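Local atomic coordinates of glycoside transferase (Listeria monocytogenes, PDB entry 6R2M), a protein that is a monomeric extracellular glycoside hydrolase that probably acts on exopolysaccharide. Residues I53-M57 with Q72-L76; N64-Q70 with K116-Y122; T82-K88 with F146-V150; M209-M213 with F230-L234; M217-D221 with N273-Q277. One frame throughout, in Å; residues are numbered along the deposited sequence.

Contact 1 of 5, residues I53-M57 with Q72-L76; sequences IGLYM and QVSHL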
# COMPACT_ATOMS: atom_id res chain seq x y z
N ILE A 53 5.54 -8.47 2.36
CA ILE A 53 5.42 -8.95 3.74
C ILE A 53 4.53 -8.01 4.54
O ILE A 53 3.74 -8.46 5.37
CB ILE A 53 6.82 -9.16 4.38
CG1 ILE A 53 6.69 -9.88 5.73
CG2 ILE A 53 7.57 -7.84 4.56
CD1 ILE A 53 8.04 -10.32 6.32
N GLY A 54 4.61 -6.70 4.28
CA GLY A 54 3.74 -5.77 5.00
C GLY A 54 2.27 -5.98 4.67
O GLY A 54 1.41 -5.88 5.55
N LEU A 55 1.96 -6.25 3.40
CA LEU A 55 0.57 -6.50 3.02
C LEU A 55 0.07 -7.81 3.64
O LEU A 55 -1.07 -7.89 4.10
CB LEU A 55 0.43 -6.54 1.50
CG LEU A 55 0.44 -5.18 0.82
CD1 LEU A 55 0.79 -5.36 -0.64
CD2 LEU A 55 -0.92 -4.49 0.99
N TYR A 56 0.93 -8.82 3.67
CA TYR A 56 0.55 -10.07 4.32
C TYR A 56 0.32 -9.85 5.80
O TYR A 56 -0.66 -10.36 6.36
CB TYR A 56 1.63 -11.11 4.06
CG TYR A 56 1.23 -12.54 4.37
CD1 TYR A 56 -0.07 -12.99 4.22
CD2 TYR A 56 2.19 -13.43 4.81
CE1 TYR A 56 -0.40 -14.31 4.51
CE2 TYR A 56 1.87 -14.74 5.11
CZ TYR A 56 0.58 -15.17 4.95
OH TYR A 56 0.28 -16.49 5.25
N MET A 57 1.19 -9.07 6.46
CA MET A 57 0.97 -8.73 7.86
C MET A 57 -0.37 -8.03 8.06
O MET A 57 -1.09 -8.33 9.02
CB MET A 57 2.10 -7.85 8.37
CG MET A 57 3.38 -8.63 8.57
SD MET A 57 4.85 -7.62 8.88
CE MET A 57 4.37 -6.78 10.40
N GLN A 72 5.70 -13.90 10.46
CA GLN A 72 6.11 -12.84 9.55
C GLN A 72 6.99 -11.81 10.25
O GLN A 72 7.96 -11.34 9.65
CB GLN A 72 4.88 -12.17 8.94
CG GLN A 72 4.09 -13.14 8.06
CD GLN A 72 4.97 -13.80 7.01
OE1 GLN A 72 5.59 -13.12 6.20
NE2 GLN A 72 5.02 -15.13 7.02
N VAL A 73 6.67 -11.44 11.49
CA VAL A 73 7.52 -10.49 12.21
C VAL A 73 8.93 -11.05 12.34
O VAL A 73 9.92 -10.31 12.21
CB VAL A 73 6.93 -10.13 13.60
CG1 VAL A 73 7.90 -9.26 14.40
CG2 VAL A 73 5.62 -9.42 13.44
N SER A 74 9.05 -12.36 12.56
CA SER A 74 10.37 -12.98 12.65
C SER A 74 11.12 -12.90 11.34
O SER A 74 12.32 -12.59 11.32
CB SER A 74 10.24 -14.44 13.10
OG SER A 74 9.94 -14.50 14.48
N HIS A 75 10.44 -13.17 10.22
CA HIS A 75 11.10 -13.03 8.92
C HIS A 75 11.47 -11.58 8.66
O HIS A 75 12.52 -11.30 8.07
CB HIS A 75 10.19 -13.53 7.79
CG HIS A 75 10.01 -15.02 7.75
ND1 HIS A 75 11.07 -15.89 7.73
CD2 HIS A 75 8.89 -15.78 7.73
CE1 HIS A 75 10.62 -17.13 7.71
NE2 HIS A 75 9.30 -17.09 7.71
N LEU A 76 10.61 -10.65 9.06
CA LEU A 76 10.93 -9.24 8.93
C LEU A 76 12.21 -8.89 9.70
O LEU A 76 13.10 -8.22 9.17
CB LEU A 76 9.75 -8.40 9.43
CG LEU A 76 9.83 -6.90 9.17
CD1 LEU A 76 9.64 -6.63 7.68
CD2 LEU A 76 8.76 -6.19 10.01
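The Y56 ring and the side-chain amide of Q72 are the flat groups that meet, their planes 63° apart and the two side chains crossing at about a right angle. The amide carbon Q72 CD lies 3.6 Å from Y56 CD2, an oblique approach, while NE2 of Q72 lies near Y56 CE2. Q72 reaches this place because its chain, with CG beside the backbone N, folds back at chi2 (-53°). Its OE1 touches both I53 and Y56, 3.5 Å from I53 CG1 and 3.7 Å from Y56 CD2. I53 then runs on towards L76: its CD1 is 3.8 Å from L76 N, and its CG2 is 3.9 Å from L76 CD1. At the other end M57 CG packs 3.9 Å from Q72 CB, and its bent thioether carries CE to V73 CG2. The two segments run antiparallel, at 158°, and a three-residue turn joins helices 50-62 and 66-79: a buried antiparallel helical hairpin, sealed by side-chain packing with no direct hydrogen bond across it.

Contact 2 of 5, residues N64-Q70 with K116-Y122; sequences NDSKTFQ and KFSFPSY
F69 swings its ring out with CG anti to the backbone N (chi1 -173°), whereas F117 and Y122 both keep CG beside the backbone N, and these turns bring the three rings into one aromatic cluster. The F69 edge points at the face of Y122, planes 63° apart, with F69 CE1 3.6 Å from Y122 CE2. On the opposite face of Y122 lies F119 CD2, so the phenol is sandwiched. Its OH donates to Q70 OE1 over 2.7 Å, in the carbonyl plane and on a lone pair, with the Q70 amide and the Y122 ring nearly coplanar. F117 is held on two sides: S66 CB makes a CH-pi contact, 3.6 Å from the ring centroid, K116 CB lies over the opposite face, and F69 CB sits 3.7 Å from F117 CE2. N64 OD1 meets F117 at its edge and takes a 2.6 Å bond from a water that also donates to K116 O; N64 ND2 is bound to T16 O. D65 caps helix 66-79, its OD1 accepting from T68 N at 3.1 Å. N64 and S118 are C-prime residues of Schellman motifs ending helices 50-62 and 100-116. The cluster fills the corner where these helices turn into the next, F69 packing on M57 and V61 of helix 50-62 and Y122 on L110 and A113 of helix 100-116.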
# COMPACT_ATOMS: atom_id res chain seq x y z
N ASN A 64 -7.25 -12.19 12.15
CA ASN A 64 -7.06 -12.59 13.54
C ASN A 64 -6.13 -13.80 13.67
O ASN A 64 -6.42 -14.75 14.39
CB ASN A 64 -8.40 -12.89 14.23
CG ASN A 64 -8.26 -13.03 15.74
OD1 ASN A 64 -7.54 -12.25 16.37
ND2 ASN A 64 -8.91 -14.04 16.32
N ASP A 65 -5.01 -13.78 12.94
CA ASP A 65 -4.08 -14.91 12.94
C ASP A 65 -2.75 -14.50 13.59
O ASP A 65 -1.78 -14.14 12.92
CB ASP A 65 -3.88 -15.43 11.52
CG ASP A 65 -3.04 -16.71 11.47
OD1 ASP A 65 -2.53 -17.14 12.53
OD2 ASP A 65 -2.89 -17.27 10.37
N SER A 66 -2.70 -14.59 14.92
CA SER A 66 -1.51 -14.11 15.61
C SER A 66 -0.29 -14.99 15.34
O SER A 66 0.84 -14.48 15.29
CB SER A 66 -1.78 -14.02 17.11
OG SER A 66 -1.77 -15.33 17.64
N LYS A 67 -0.50 -16.29 15.19
CA LYS A 67 0.63 -17.18 14.97
C LYS A 67 1.33 -16.88 13.65
O LYS A 67 2.57 -16.74 13.60
CB LYS A 67 0.18 -18.64 15.00
CG LYS A 67 1.23 -19.62 14.54
CD LYS A 67 0.73 -21.04 14.71
CE LYS A 67 1.69 -22.05 14.10
NZ LYS A 67 1.77 -21.90 12.62
N THR A 68 0.57 -16.77 12.56
CA THR A 68 1.21 -16.46 11.28
C THR A 68 1.75 -15.03 11.28
O THR A 68 2.81 -14.77 10.69
CB THR A 68 0.24 -16.70 10.12
OG1 THR A 68 -0.37 -17.99 10.26
CG2 THR A 68 0.99 -16.66 8.75
N PHE A 69 1.09 -14.10 11.97
CA PHE A 69 1.60 -12.74 12.07
C PHE A 69 2.99 -12.72 12.71
O PHE A 69 3.91 -12.06 12.21
CB PHE A 69 0.62 -11.85 12.86
CG PHE A 69 1.01 -10.40 12.86
CD1 PHE A 69 1.87 -9.91 13.82
CD2 PHE A 69 0.57 -9.54 11.85
CE1 PHE A 69 2.26 -8.58 13.82
CE2 PHE A 69 0.97 -8.20 11.82
CZ PHE A 69 1.82 -7.72 12.81
N GLN A 70 3.15 -13.43 13.83
CA GLN A 70 4.46 -13.45 14.50
C GLN A 70 5.51 -14.14 13.63
O GLN A 70 6.68 -13.73 13.64
CB GLN A 70 4.34 -14.13 15.87
CG GLN A 70 5.68 -14.35 16.60
CD GLN A 70 6.47 -13.08 16.82
OE1 GLN A 70 5.91 -12.04 17.13
NE2 GLN A 70 7.78 -13.16 16.65
N LYS A 116 -4.92 -5.86 18.48
CA LYS A 116 -5.68 -7.06 18.13
C LYS A 116 -5.20 -8.28 18.90
O LYS A 116 -6.01 -9.11 19.34
CB LYS A 116 -5.57 -7.30 16.62
CG LYS A 116 -6.37 -8.50 16.10
CD LYS A 116 -7.87 -8.23 16.20
CE LYS A 116 -8.63 -9.20 15.29
NZ LYS A 116 -10.11 -8.96 15.37
N PHE A 117 -3.89 -8.40 19.09
CA PHE A 117 -3.27 -9.58 19.70
C PHE A 117 -2.79 -9.33 21.12
O PHE A 117 -2.07 -10.17 21.67
CB PHE A 117 -2.11 -10.06 18.84
CG PHE A 117 -2.50 -10.39 17.42
CD1 PHE A 117 -3.70 -11.05 17.16
CD2 PHE A 117 -1.67 -10.06 16.37
CE1 PHE A 117 -4.06 -11.37 15.86
CE2 PHE A 117 -2.02 -10.37 15.07
CZ PHE A 117 -3.23 -11.02 14.81
N SER A 118 -3.14 -8.19 21.72
CA SER A 118 -2.77 -7.84 23.10
C SER A 118 -1.28 -8.09 23.36
O SER A 118 -0.89 -8.84 24.26
CB SER A 118 -3.64 -8.62 24.09
OG SER A 118 -5.00 -8.22 23.97
N PHE A 119 -0.46 -7.41 22.57
CA PHE A 119 0.98 -7.67 22.55
C PHE A 119 1.70 -6.33 22.43
O PHE A 119 2.02 -5.87 21.33
CB PHE A 119 1.35 -8.61 21.40
CG PHE A 119 2.63 -9.36 21.61
CD1 PHE A 119 2.75 -10.28 22.63
CD2 PHE A 119 3.70 -9.19 20.75
CE1 PHE A 119 3.92 -10.99 22.81
CE2 PHE A 119 4.88 -9.90 20.92
CZ PHE A 119 4.99 -10.79 21.96
N PRO A 120 1.96 -5.68 23.56
CA PRO A 120 2.52 -4.31 23.51
C PRO A 120 3.84 -4.20 22.79
O PRO A 120 4.16 -3.13 22.26
CB PRO A 120 2.66 -3.94 24.99
CG PRO A 120 1.62 -4.75 25.69
CD PRO A 120 1.58 -6.07 24.93
N SER A 121 4.65 -5.26 22.74
CA SER A 121 5.95 -5.10 22.11
C SER A 121 5.85 -4.81 20.61
O SER A 121 6.76 -4.20 20.05
CB SER A 121 6.86 -6.31 22.37
OG SER A 121 6.33 -7.49 21.82
N TYR A 122 4.75 -5.19 19.95
CA TYR A 122 4.57 -4.77 18.56
C TYR A 122 4.46 -3.25 18.47
O TYR A 122 4.96 -2.62 17.52
CB TYR A 122 3.32 -5.41 17.94
CG TYR A 122 3.40 -6.90 17.68
CD1 TYR A 122 4.61 -7.56 17.49
CD2 TYR A 122 2.23 -7.65 17.62
CE1 TYR A 122 4.65 -8.93 17.24
CE2 TYR A 122 2.26 -9.00 17.37
CZ TYR A 122 3.46 -9.64 17.18
OH TYR A 122 3.46 -10.99 16.95
O HOH W 1 -7.78 -11.26 18.76

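Contact 3 of 5, residues T82-K88 with F146-V150; sequences TEDNFIK and FYDFV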
# COMPACT_ATOMS: atom_id res chain seq x y z
N THR A 82 17.48 -3.57 9.41
CA THR A 82 18.90 -3.40 9.65
C THR A 82 19.18 -3.17 11.13
O THR A 82 18.28 -2.96 11.95
CB THR A 82 19.46 -2.24 8.85
OG1 THR A 82 18.97 -1.00 9.38
CG2 THR A 82 19.09 -2.38 7.38
N GLU A 83 20.47 -3.16 11.48
CA GLU A 83 20.84 -2.93 12.87
C GLU A 83 20.53 -1.51 13.32
O GLU A 83 20.40 -1.28 14.52
CB GLU A 83 22.32 -3.25 13.08
CG GLU A 83 23.29 -2.26 12.47
CD GLU A 83 24.74 -2.72 12.60
OE1 GLU A 83 25.06 -3.44 13.57
OE2 GLU A 83 25.55 -2.36 11.72
N ASP A 84 20.39 -0.55 12.39
CA ASP A 84 19.93 0.78 12.76
C ASP A 84 18.44 1.00 12.44
O ASP A 84 18.01 2.15 12.27
CB ASP A 84 20.79 1.86 12.10
CG ASP A 84 21.21 1.51 10.68
OD1 ASP A 84 21.90 2.34 10.05
OD2 ASP A 84 20.86 0.41 10.19
N ASN A 85 17.66 -0.09 12.36
CA ASN A 85 16.21 -0.04 12.41
C ASN A 85 15.59 0.51 11.14
O ASN A 85 14.47 1.03 11.17
CB ASN A 85 15.71 0.75 13.62
CG ASN A 85 16.09 0.10 14.92
OD1 ASN A 85 15.62 -1.00 15.23
ND2 ASN A 85 16.94 0.76 15.70
N PHE A 86 16.29 0.39 10.01
CA PHE A 86 15.70 0.64 8.71
C PHE A 86 15.10 -0.65 8.16
O PHE A 86 15.54 -1.75 8.51
CB PHE A 86 16.73 1.19 7.71
CG PHE A 86 17.25 2.55 8.06
CD1 PHE A 86 16.58 3.69 7.66
CD2 PHE A 86 18.42 2.69 8.81
CE1 PHE A 86 17.08 4.96 7.99
CE2 PHE A 86 18.91 3.93 9.15
CZ PHE A 86 18.24 5.07 8.74
N ILE A 87 14.09 -0.52 7.31
CA ILE A 87 13.47 -1.66 6.65
C ILE A 87 13.91 -1.62 5.19
O ILE A 87 13.52 -0.71 4.45
CB ILE A 87 11.93 -1.65 6.76
CG1 ILE A 87 11.47 -1.71 8.21
CG2 ILE A 87 11.35 -2.85 6.00
CD1 ILE A 87 9.96 -1.56 8.38
N LYS A 88 14.74 -2.58 4.77
CA LYS A 88 15.10 -2.70 3.36
C LYS A 88 13.85 -2.86 2.50
O LYS A 88 12.96 -3.65 2.84
CB LYS A 88 16.01 -3.90 3.15
CG LYS A 88 17.36 -3.81 3.79
CD LYS A 88 18.11 -5.10 3.49
CE LYS A 88 19.53 -5.07 4.02
NZ LYS A 88 20.20 -6.36 3.69
N PHE A 146 12.88 7.84 0.32
CA PHE A 146 13.77 6.85 0.91
C PHE A 146 14.99 7.55 1.48
O PHE A 146 15.25 8.72 1.21
CB PHE A 146 14.20 5.78 -0.09
CG PHE A 146 14.95 6.32 -1.28
CD1 PHE A 146 16.29 6.68 -1.18
CD2 PHE A 146 14.32 6.42 -2.50
CE1 PHE A 146 16.97 7.16 -2.29
CE2 PHE A 146 14.99 6.90 -3.61
CZ PHE A 146 16.32 7.27 -3.50
N TYR A 147 15.70 6.80 2.31
CA TYR A 147 17.00 7.17 2.82
C TYR A 147 17.93 6.02 2.52
O TYR A 147 17.61 4.86 2.81
CB TYR A 147 16.94 7.45 4.33
CG TYR A 147 18.28 7.76 4.98
CD1 TYR A 147 18.88 8.99 4.79
CD2 TYR A 147 18.91 6.82 5.78
CE1 TYR A 147 20.10 9.28 5.39
CE2 TYR A 147 20.13 7.10 6.38
CZ TYR A 147 20.71 8.33 6.17
OH TYR A 147 21.91 8.63 6.77
N ASP A 148 19.06 6.32 1.89
CA ASP A 148 20.11 5.32 1.69
C ASP A 148 20.95 5.28 2.95
O ASP A 148 21.71 6.22 3.24
CB ASP A 148 20.94 5.65 0.46
CG ASP A 148 21.85 4.51 0.07
OD1 ASP A 148 22.60 4.04 0.95
OD2 ASP A 148 21.82 4.09 -1.11
N PHE A 149 20.81 4.21 3.73
CA PHE A 149 21.47 4.09 5.02
C PHE A 149 22.88 3.54 4.92
O PHE A 149 23.54 3.37 5.96
CB PHE A 149 20.63 3.21 5.96
CG PHE A 149 20.14 1.95 5.32
CD1 PHE A 149 20.99 0.86 5.19
CD2 PHE A 149 18.85 1.86 4.83
CE1 PHE A 149 20.56 -0.31 4.59
CE2 PHE A 149 18.40 0.69 4.24
CZ PHE A 149 19.26 -0.39 4.12
N VAL A 150 23.35 3.22 3.72
CA VAL A 150 24.74 2.85 3.49
C VAL A 150 25.55 4.05 3.01
O VAL A 150 26.61 4.35 3.55
CB VAL A 150 24.83 1.67 2.50
CG1 VAL A 150 26.29 1.44 2.06
CG2 VAL A 150 24.24 0.42 3.13
O HOH W 2 23.05 4.28 8.53
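T82, which meets F149 through its methyl, has its hydroxyl gripped twice: OG1 accepts from F86 N at 3.1 Å and donates to D84 OD2 at 2.5 Å, a distance unusually short for such a bond. N85 N closes the type I turn T82-N85 on T82 O. The carboxylate of D84 also reaches across by way of a water, which donates to D84 OD1 at 2.7 Å and to F149 O at 2.8 Å. Next to these polar groups the rings pack. F149 CB lies over one face of F86, 3.8 Å from that ring's centroid; with CG between its backbone N and carbonyl carbon (chi1 46°), the F149 ring runs alongside F86. The two planes are near parallel (23°) but displaced, with little overlap of the rings. Y147 is offset from F86 in the same way, its CD2 3.4 Å from F86 CE1. F149 is further met by T82 CG2, off-centre and 3.8 Å from F149 CE1, and by K88 CG beside F149 CZ; the extended K88 chain carries NZ on to T92 O. D148 OD1 accepts from V150 N, an Asx turn spanning F149. With no direct hydrogen bond crossing, the joint between loop 82-88 and strand 147-148 with the residue that follows it rests on dispersion between aromatic groups and CH-pi contacts, supplemented by one bridging water.

Contact 4 of 5, residues M209-M213 with F230-L234; sequences MIDQM and FDNFL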
# COMPACT_ATOMS: atom_id res chain seq x y z
N MET A 209 -2.72 3.95 -12.82
CA MET A 209 -3.88 4.23 -11.97
C MET A 209 -3.75 3.64 -10.56
O MET A 209 -4.48 4.06 -9.67
CB MET A 209 -5.16 3.73 -12.64
CG MET A 209 -5.55 4.58 -13.86
SD MET A 209 -5.92 6.31 -13.46
CE MET A 209 -7.54 6.11 -12.75
N ILE A 210 -2.85 2.67 -10.34
CA ILE A 210 -2.54 2.28 -8.96
C ILE A 210 -2.01 3.49 -8.20
O ILE A 210 -2.47 3.82 -7.11
CB ILE A 210 -1.52 1.13 -8.92
CG1 ILE A 210 -2.12 -0.13 -9.53
CG2 ILE A 210 -1.07 0.89 -7.47
CD1 ILE A 210 -1.12 -1.30 -9.55
N ASP A 211 -1.01 4.16 -8.77
CA ASP A 211 -0.43 5.32 -8.10
C ASP A 211 -1.45 6.45 -7.99
O ASP A 211 -1.56 7.09 -6.94
CB ASP A 211 0.83 5.76 -8.83
CG ASP A 211 1.82 4.62 -9.01
OD1 ASP A 211 1.84 3.73 -8.13
OD2 ASP A 211 2.57 4.62 -10.00
N GLN A 212 -2.23 6.67 -9.05
CA GLN A 212 -3.25 7.71 -9.00
C GLN A 212 -4.27 7.43 -7.90
O GLN A 212 -4.69 8.36 -7.19
CB GLN A 212 -3.94 7.85 -10.35
CG GLN A 212 -3.04 8.38 -11.47
CD GLN A 212 -2.76 9.87 -11.34
OE1 GLN A 212 -3.66 10.63 -11.00
NE2 GLN A 212 -1.52 10.29 -11.61
N MET A 213 -4.70 6.17 -7.73
CA MET A 213 -5.69 5.88 -6.70
C MET A 213 -5.10 6.09 -5.31
O MET A 213 -5.78 6.59 -4.41
CB MET A 213 -6.21 4.43 -6.81
CG MET A 213 -7.18 4.18 -7.96
SD MET A 213 -8.54 5.35 -8.08
CE MET A 213 -9.19 5.30 -6.40
N PHE A 230 -10.15 14.52 -10.51
CA PHE A 230 -9.92 13.09 -10.56
C PHE A 230 -11.20 12.32 -10.27
O PHE A 230 -11.47 11.29 -10.90
CB PHE A 230 -8.82 12.70 -9.57
CG PHE A 230 -8.39 11.28 -9.71
CD1 PHE A 230 -7.69 10.87 -10.83
CD2 PHE A 230 -8.68 10.36 -8.72
CE1 PHE A 230 -7.28 9.53 -10.97
CE2 PHE A 230 -8.28 9.04 -8.84
CZ PHE A 230 -7.58 8.63 -9.97
N ASP A 231 -12.00 12.80 -9.31
CA ASP A 231 -13.23 12.09 -8.98
C ASP A 231 -14.15 12.05 -10.18
O ASP A 231 -14.73 11.00 -10.49
CB ASP A 231 -13.91 12.73 -7.78
CG ASP A 231 -15.06 11.89 -7.24
OD1 ASP A 231 -14.80 10.76 -6.78
OD2 ASP A 231 -16.21 12.36 -7.27
N ASN A 232 -14.26 13.17 -10.91
CA ASN A 232 -15.11 13.20 -12.09
C ASN A 232 -14.59 12.26 -13.17
O ASN A 232 -15.39 11.58 -13.84
CB ASN A 232 -15.21 14.62 -12.64
CG ASN A 232 -15.89 14.66 -13.99
OD1 ASN A 232 -15.24 14.82 -15.02
ND2 ASN A 232 -17.21 14.47 -13.99
N PHE A 233 -13.28 12.20 -13.36
CA PHE A 233 -12.74 11.25 -14.33
C PHE A 233 -13.18 9.83 -13.99
O PHE A 233 -13.62 9.07 -14.85
CB PHE A 233 -11.21 11.34 -14.37
CG PHE A 233 -10.59 10.36 -15.31
CD1 PHE A 233 -10.61 10.59 -16.67
CD2 PHE A 233 -10.00 9.20 -14.84
CE1 PHE A 233 -10.04 9.68 -17.55
CE2 PHE A 233 -9.42 8.28 -15.71
CZ PHE A 233 -9.45 8.53 -17.07
N LEU A 234 -13.06 9.44 -12.72
CA LEU A 234 -13.46 8.10 -12.32
C LEU A 234 -14.93 7.86 -12.60
O LEU A 234 -15.30 6.81 -13.15
CB LEU A 234 -13.15 7.87 -10.83
CG LEU A 234 -11.69 7.88 -10.38
CD1 LEU A 234 -11.61 7.67 -8.88
CD2 LEU A 234 -10.86 6.83 -11.11
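M213 and F230 cross at about a right angle in a Met-aromatic contact between the two arms of a helical hairpin, the successive helices 209-223 and 228-241, whose segments here run at 130° with axes 12.7 Å apart. The sulfur of M213 lies at the ring edge, near its plane, with SD 3.8 Å from F230 CE2. The bends at chi2 and chi3 that curl M213 also bring its end against L234, the two reaching towards each other tip to tip, with M213 SD 3.9 Å from L234 CD1. Within its own helix F230 has L234 CG over one face, offset from the centre. Q212 comes in obliquely: its CB is 3.7 Å from F230 CZ, and its amide plane is turned 51° from the ring. Q212 OE1 lies beside F230 CE1 yet accepts from F190 N, and NE2 makes a weak hydrogen bond to E192 OE2. M209 slides past both F230 and L234 in the opposite sense, so that its methyl alone makes its close contacts. Around this apolar seam, L268 and Y271 of helix 262-274 cover M213, and F189 and Y248 meet F233 edge-to-face. Where M209 ends, its methyl CE meets both partners, 3.8 Å from F230 CZ and 3.8 Å from L234 CD2, and touches the edge of F233 at CE2, 4.1 Å away.

Contact 5 of 5, residues M217-D221 with N273-Q277; sequences MAYFD and NKTNQ
D221 and K274 form a salt bridge in which K274 NZ donates to D221 OD1 over 2.9 Å, meeting the syn lone pair of OD1. The two side chains cross at about a right angle, the lysine chain bending at chi3 (70°) and chi4 (77°) toward the carboxylate. A water adds to the pair, donating to D221 OD2 at 2.6 Å and taking a weak bond from K274 NZ. Beside this polar edge, T275 CG2 sits over the centre of the F220 ring, a CH-pi contact 3.7 Å from the centroid, and F220 CE1 lies 3.5 Å from K274 O. M217 SD touches K274 CD more loosely. One shell out, T275 OG1 is held by Y271 O and accepts from Q277 NE2 at 3.0 Å, which anchors the threonine and keeps its methyl over the ring. V226 packs on both F220 and T275. The contact thus lies at the surface, fastening the C-terminal end of helix 262-274 to helix 209-223, with helix 278-290 starting just beyond Q277.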
# COMPACT_ATOMS: atom_id res chain seq x y z
N MET A 217 -6.63 8.69 -2.51
CA MET A 217 -7.01 8.32 -1.15
C MET A 217 -6.26 9.15 -0.11
O MET A 217 -6.86 9.57 0.89
CB MET A 217 -6.79 6.83 -0.94
CG MET A 217 -7.98 6.06 -1.50
SD MET A 217 -7.98 4.31 -1.13
CE MET A 217 -6.58 3.90 -2.08
N ALA A 218 -4.97 9.41 -0.33
CA ALA A 218 -4.24 10.28 0.59
C ALA A 218 -4.81 11.69 0.56
O ALA A 218 -4.88 12.36 1.59
CB ALA A 218 -2.76 10.29 0.22
N TYR A 219 -5.18 12.16 -0.62
CA TYR A 219 -5.80 13.48 -0.75
C TYR A 219 -7.04 13.58 0.12
O TYR A 219 -7.22 14.55 0.87
CB TYR A 219 -6.14 13.75 -2.21
CG TYR A 219 -6.56 15.15 -2.48
CD1 TYR A 219 -7.88 15.56 -2.32
CD2 TYR A 219 -5.64 16.09 -2.93
CE1 TYR A 219 -8.26 16.84 -2.59
CE2 TYR A 219 -6.00 17.38 -3.20
CZ TYR A 219 -7.32 17.75 -3.02
OH TYR A 219 -7.67 19.05 -3.30
N PHE A 220 -7.93 12.60 0.01
CA PHE A 220 -9.15 12.62 0.81
C PHE A 220 -8.83 12.50 2.29
O PHE A 220 -9.42 13.19 3.13
CB PHE A 220 -10.08 11.49 0.40
CG PHE A 220 -11.36 11.46 1.18
CD1 PHE A 220 -11.55 10.52 2.18
CD2 PHE A 220 -12.36 12.39 0.93
CE1 PHE A 220 -12.73 10.50 2.92
CE2 PHE A 220 -13.53 12.37 1.66
CZ PHE A 220 -13.72 11.42 2.65
N ASP A 221 -7.88 11.62 2.63
CA ASP A 221 -7.53 11.41 4.03
C ASP A 221 -7.03 12.68 4.70
O ASP A 221 -7.36 12.95 5.86
CB ASP A 221 -6.47 10.32 4.15
CG ASP A 221 -7.02 8.94 3.92
OD1 ASP A 221 -8.26 8.78 3.93
OD2 ASP A 221 -6.21 8.01 3.74
N ASN A 273 -15.99 3.71 -0.96
CA ASN A 273 -16.61 3.51 0.34
C ASN A 273 -16.18 4.57 1.35
O ASN A 273 -17.00 5.01 2.17
CB ASN A 273 -16.33 2.09 0.81
CG ASN A 273 -17.07 1.05 -0.04
OD1 ASN A 273 -18.15 1.33 -0.56
ND2 ASN A 273 -16.48 -0.12 -0.20
N LYS A 274 -14.94 5.05 1.27
CA LYS A 274 -14.50 6.12 2.16
C LYS A 274 -15.19 7.45 1.85
O LYS A 274 -15.38 8.27 2.75
CB LYS A 274 -12.98 6.32 2.05
CG LYS A 274 -12.16 5.18 2.67
CD LYS A 274 -10.75 5.13 2.09
CE LYS A 274 -9.92 6.31 2.56
NZ LYS A 274 -9.45 6.12 3.97
N THR A 275 -15.56 7.68 0.58
CA THR A 275 -16.07 8.97 0.15
C THR A 275 -17.58 8.97 -0.04
O THR A 275 -18.11 9.87 -0.71
CB THR A 275 -15.36 9.41 -1.13
OG1 THR A 275 -15.64 8.47 -2.19
CG2 THR A 275 -13.86 9.45 -0.89
N ASN A 276 -18.27 7.99 0.53
CA ASN A 276 -19.73 7.96 0.57
C ASN A 276 -20.31 7.84 -0.83
O ASN A 276 -21.26 8.54 -1.20
CB ASN A 276 -20.28 9.19 1.30
CG ASN A 276 -21.72 9.02 1.73
OD1 ASN A 276 -22.17 7.91 2.01
ND2 ASN A 276 -22.46 10.13 1.77
N GLN A 277 -19.73 6.96 -1.64
CA GLN A 277 -20.21 6.68 -2.98
C GLN A 277 -20.59 5.21 -3.06
O GLN A 277 -19.90 4.42 -3.70
CB GLN A 277 -19.15 7.06 -4.03
CG GLN A 277 -18.67 8.49 -3.93
CD GLN A 277 -17.88 8.94 -5.15
OE1 GLN A 277 -18.37 8.89 -6.29
NE2 GLN A 277 -16.65 9.37 -4.92
O HOH W 3 -6.58 5.65 2.61

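Overall arrangement
From the N terminus, contact 1 closes the short turn between helices 50-62 and 66-79. Contact 2 opens inside that loop, at 64-70, and ends far beyond it at 116-122, so the two cross and touch, sharing helix 66-79. Contact 3 starts at 82-88, after contact 1 has closed, and crosses contact 2, tying the loop after helix 66-79 to strand 147-148, which pairs antiparallel with 153-154. The later half repeats the pattern: contact 4 closes the turn between helices 209-223 and 228-241, and contact 5 crosses it, reaching 273-277. They touch through D231 and Q277. Contacts 1 and 4 lie on opposite sides of the chain's centre, their centres about 29 Å apart.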